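Local coordinates for protein group 1 truncated hemoglobin GlbN (Synechocystis sp., PDB 1S69) that binds one heme per subunit and forms a very stable complex with oxygen, as a group 1 truncated hemoglobin, at residues 26-31 with 88-93. Residues are numbered along the deposited sequence; the frame is centred on the assembly and turned at random.
Sequences LQDDRI and AEDLLA
Asp28 and Arg30, from the loop that follows helix 10-26, meet Glu89 and Asp90 of helix 81-98 in a salt-bridge network of four side chains. Asp28 CB lies 3.5 Å from Asp90 OD2. Its CG, which faces the same oxygen at 3.4 Å, lies anti to the backbone N (chi1 -173°), and this points the carboxylate at Asp90. OD1 turns back to its own loop, accepting the backbone N of Arg30 in an Asx turn and, through its syn lone pair, a nearly straight bond from Arg30 NE at 3.0 Å. OD2 takes Arg30 NH2 at 2.9 Å, so Arg30 grips the Asp28 carboxylate side-on, and the same OD2 lies only 2.5 Å from Asp90 OD2. So close an approach suggests that one of the two acids is protonated, and the neighbouring guanidinium would further offset the gathered negative charge.

The far edge of Arg30 serves the helix: NH1 donates to Glu89 OE1 at 3.0 Å, NH2 reaches Glu89 OE2 more weakly, and a long salt bridge of 3.5 Å joins NH2 to Asp90 OD1. The Glu89 carboxylate stands steeply to the guanidinium, their planes 70° apart. Ile31 adds a van der Waals contact, its CD1 3.4 Å from Asp90 OD2.

An alanine at Asp28 removes both carboxylate oxygens, which would probably leave Arg30 NE without its mate, the guanidinium freer to turn and the Asx turn without its acceptor.

Ile31 also touches the heme, so this salt-bridge network ties a pocket-lining loop to helix 81-98 in the 2-on-2 helical fold of truncated hemoglobins.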
ATOM      1  N   LEU A  26      -3.936   4.168 -10.548  1.00 22.77           N
ATOM      2  CA  LEU A  26      -4.885   5.047 -11.262  1.00 24.76           C
ATOM      3  C   LEU A  26      -5.145   4.621 -12.721  1.00 23.89           C
ATOM      4  O   LEU A  26      -6.104   5.057 -13.358  1.00 24.79           O
ATOM      5  CB  LEU A  26      -4.469   6.514 -11.165  1.00 24.67           C
ATOM      6  CG  LEU A  26      -5.037   7.465 -10.088  1.00 30.71           C
ATOM      7  CD1 LEU A  26      -5.635   6.934  -8.783  1.00 33.41           C
ATOM      8  CD2 LEU A  26      -4.014   8.568  -9.805  1.00 31.44           C
ATOM      9  N   GLN A  27      -4.327   3.712 -13.207  1.00 24.48           N
ATOM     10  CA  GLN A  27      -4.556   3.057 -14.493  1.00 25.16           C
ATOM     11  C   GLN A  27      -5.169   1.684 -14.378  1.00 25.98           C
ATOM     12  O   GLN A  27      -5.361   1.020 -15.387  1.00 26.45           O
ATOM     13  CB  GLN A  27      -3.278   3.008 -15.349  1.00 24.63           C
ATOM     14  CG  GLN A  27      -2.677   4.425 -15.639  1.00 26.01           C
ATOM     15  CD  GLN A  27      -3.699   5.505 -16.113  1.00 26.46           C
ATOM     16  OE1 GLN A  27      -4.505   5.247 -16.978  1.00 30.07           O
ATOM     17  NE2 GLN A  27      -3.619   6.716 -15.539  1.00 25.14           N
ATOM     18  N   ASP A  28      -5.409   1.219 -13.161  1.00 24.70           N
ATOM     19  CA  ASP A  28      -5.949  -0.112 -12.921  1.00 24.76           C
ATOM     20  C   ASP A  28      -7.487   0.020 -12.851  1.00 24.84           C
ATOM     21  O   ASP A  28      -8.046   0.493 -11.869  1.00 23.31           O
ATOM     22  CB  ASP A  28      -5.356  -0.639 -11.591  1.00 23.58           C
ATOM     23  CG  ASP A  28      -5.699  -2.059 -11.322  1.00 24.04           C
ATOM     24  OD1 ASP A  28      -6.708  -2.531 -11.907  1.00 21.76           O
ATOM     25  OD2 ASP A  28      -5.108  -2.754 -10.464  1.00 26.67           O
ATOM     26  N   ASP A  29      -8.154  -0.385 -13.926  1.00 25.12           N
ATOM     27  CA  ASP A  29      -9.625  -0.339 -14.002  1.00 26.56           C
ATOM     28  C   ASP A  29     -10.371  -1.090 -12.889  1.00 25.03           C
ATOM     29  O   ASP A  29     -11.540  -0.797 -12.613  1.00 25.41           O
ATOM     30  CB  ASP A  29     -10.038  -0.905 -15.327  1.00 26.93           C
ATOM     31  CG  ASP A  29      -9.883   0.100 -16.435  1.00 34.46           C
ATOM     32  OD1 ASP A  29      -9.421   1.291 -16.230  1.00 33.54           O
ATOM     33  OD2 ASP A  29     -10.215  -0.244 -17.573  1.00 40.20           O
ATOM     34  N   ARG A  30      -9.691  -2.023 -12.240  1.00 24.43           N
ATOM     35  CA  ARG A  30     -10.317  -2.751 -11.102  1.00 23.40           C
ATOM     36  C   ARG A  30     -10.554  -1.846  -9.882  1.00 23.08           C
ATOM     37  O   ARG A  30     -11.474  -2.069  -9.084  1.00 22.59           O
ATOM     38  CB  ARG A  30      -9.430  -3.886 -10.720  1.00 22.11           C
ATOM     39  CG  ARG A  30      -9.250  -4.900 -11.862  1.00 24.68           C
ATOM     40  CD  ARG A  30      -8.251  -5.994 -11.520  1.00 26.03           C
ATOM     41  NE  ARG A  30      -6.895  -5.429 -11.311  1.00 27.64           N
ATOM     42  CZ  ARG A  30      -5.823  -6.147 -11.019  1.00 25.33           C
ATOM     43  NH1 ARG A  30      -5.939  -7.442 -10.859  1.00 26.57           N
ATOM     44  NH2 ARG A  30      -4.660  -5.559 -10.796  1.00 24.48           N
ATOM     45  N   ILE A  31      -9.730  -0.807  -9.763  1.00 22.36           N
ATOM     46  CA  ILE A  31      -9.695  -0.033  -8.492  1.00 21.26           C
ATOM     47  C   ILE A  31      -9.551   1.451  -8.583  1.00 20.87           C
ATOM     48  O   ILE A  31      -9.697   2.139  -7.580  1.00 19.90           O
ATOM     49  CB  ILE A  31      -8.563  -0.595  -7.536  1.00 22.77           C
ATOM     50  CG1 ILE A  31      -7.193  -0.546  -8.220  1.00 19.80           C
ATOM     51  CG2 ILE A  31      -8.961  -2.019  -7.013  1.00 19.96           C
ATOM     52  CD1 ILE A  31      -5.974  -0.878  -7.288  1.00 23.41           C
ATOM     53  N   ALA A  88      -2.476  -5.298  -3.791  1.00 23.05           N
ATOM     54  CA  ALA A  88      -1.252  -6.040  -3.425  1.00 24.61           C
ATOM     55  C   ALA A  88      -0.486  -6.362  -4.671  1.00 25.72           C
ATOM     56  O   ALA A  88       0.704  -6.221  -4.722  1.00 26.00           O
ATOM     57  CB  ALA A  88      -1.570  -7.349  -2.679  1.00 25.03           C
ATOM     58  N   GLU A  89      -1.198  -6.788  -5.694  1.00 26.09           N
ATOM     59  CA  GLU A  89      -0.596  -7.125  -6.965  1.00 27.38           C
ATOM     60  C   GLU A  89       0.066  -5.911  -7.640  1.00 27.00           C
ATOM     61  O   GLU A  89       1.183  -6.038  -8.178  1.00 27.28           O
ATOM     62  CB  GLU A  89      -1.684  -7.736  -7.827  1.00 28.93           C
ATOM     63  CG  GLU A  89      -1.333  -8.153  -9.238  1.00 34.21           C
ATOM     64  CD  GLU A  89      -2.614  -8.426 -10.024  1.00 40.64           C
ATOM     65  OE1 GLU A  89      -3.641  -8.832  -9.421  1.00 42.60           O
ATOM     66  OE2 GLU A  89      -2.609  -8.163 -11.236  1.00 41.54           O
ATOM     67  N   ASP A  90      -0.573  -4.745  -7.569  1.00 24.77           N
ATOM     68  CA  ASP A  90      -0.047  -3.514  -8.134  1.00 24.17           C
ATOM     69  C   ASP A  90       1.206  -3.077  -7.368  1.00 24.27           C
ATOM     70  O   ASP A  90       2.155  -2.534  -7.951  1.00 25.08           O
ATOM     71  CB  ASP A  90      -1.088  -2.376  -8.044  1.00 23.99           C
ATOM     72  CG  ASP A  90      -2.182  -2.500  -9.095  1.00 26.03           C
ATOM     73  OD1 ASP A  90      -2.086  -3.418  -9.942  1.00 23.89           O
ATOM     74  OD2 ASP A  90      -3.203  -1.772  -9.092  1.00 22.33           O
ATOM     75  N   LEU A  91       1.185  -3.237  -6.050  1.00 23.83           N
ATOM     76  CA  LEU A  91       2.357  -2.849  -5.254  1.00 24.46           C
ATOM     77  C   LEU A  91       3.563  -3.712  -5.652  1.00 24.36           C
ATOM     78  O   LEU A  91       4.699  -3.209  -5.793  1.00 24.52           O
ATOM     79  CB  LEU A  91       2.072  -2.949  -3.747  1.00 23.73           C
ATOM     80  CG  LEU A  91       3.243  -2.636  -2.810  1.00 25.29           C
ATOM     81  CD1 LEU A  91       3.737  -1.164  -3.015  1.00 23.42           C
ATOM     82  CD2 LEU A  91       2.866  -2.885  -1.328  1.00 24.18           C
ATOM     83  N   LEU A  92       3.334  -5.007  -5.762  1.00 25.25           N
ATOM     84  CA  LEU A  92       4.436  -5.947  -5.998  1.00 27.03           C
ATOM     85  C   LEU A  92       4.966  -5.814  -7.425  1.00 27.87           C
ATOM     86  O   LEU A  92       6.179  -5.921  -7.634  1.00 27.81           O
ATOM     87  CB  LEU A  92       4.027  -7.376  -5.666  1.00 25.80           C
ATOM     88  CG  LEU A  92       3.549  -7.642  -4.225  1.00 26.64           C
ATOM     89  CD1 LEU A  92       3.173  -9.088  -4.131  1.00 27.35           C
ATOM     90  CD2 LEU A  92       4.556  -7.260  -3.147  1.00 25.36           C
ATOM     91  N   ALA A  93       4.070  -5.480  -8.356  1.00 27.49           N
ATOM     92  CA  ALA A  93       4.412  -5.210  -9.773  1.00 28.18           C
ATOM     93  C   ALA A  93       5.314  -4.021  -9.885  1.00 28.22           C
ATOM     94  O   ALA A  93       6.315  -4.085 -10.615  1.00 27.47           O
ATOM     95  CB  ALA A  93       3.168  -4.981 -10.656  1.00 27.67           C
TER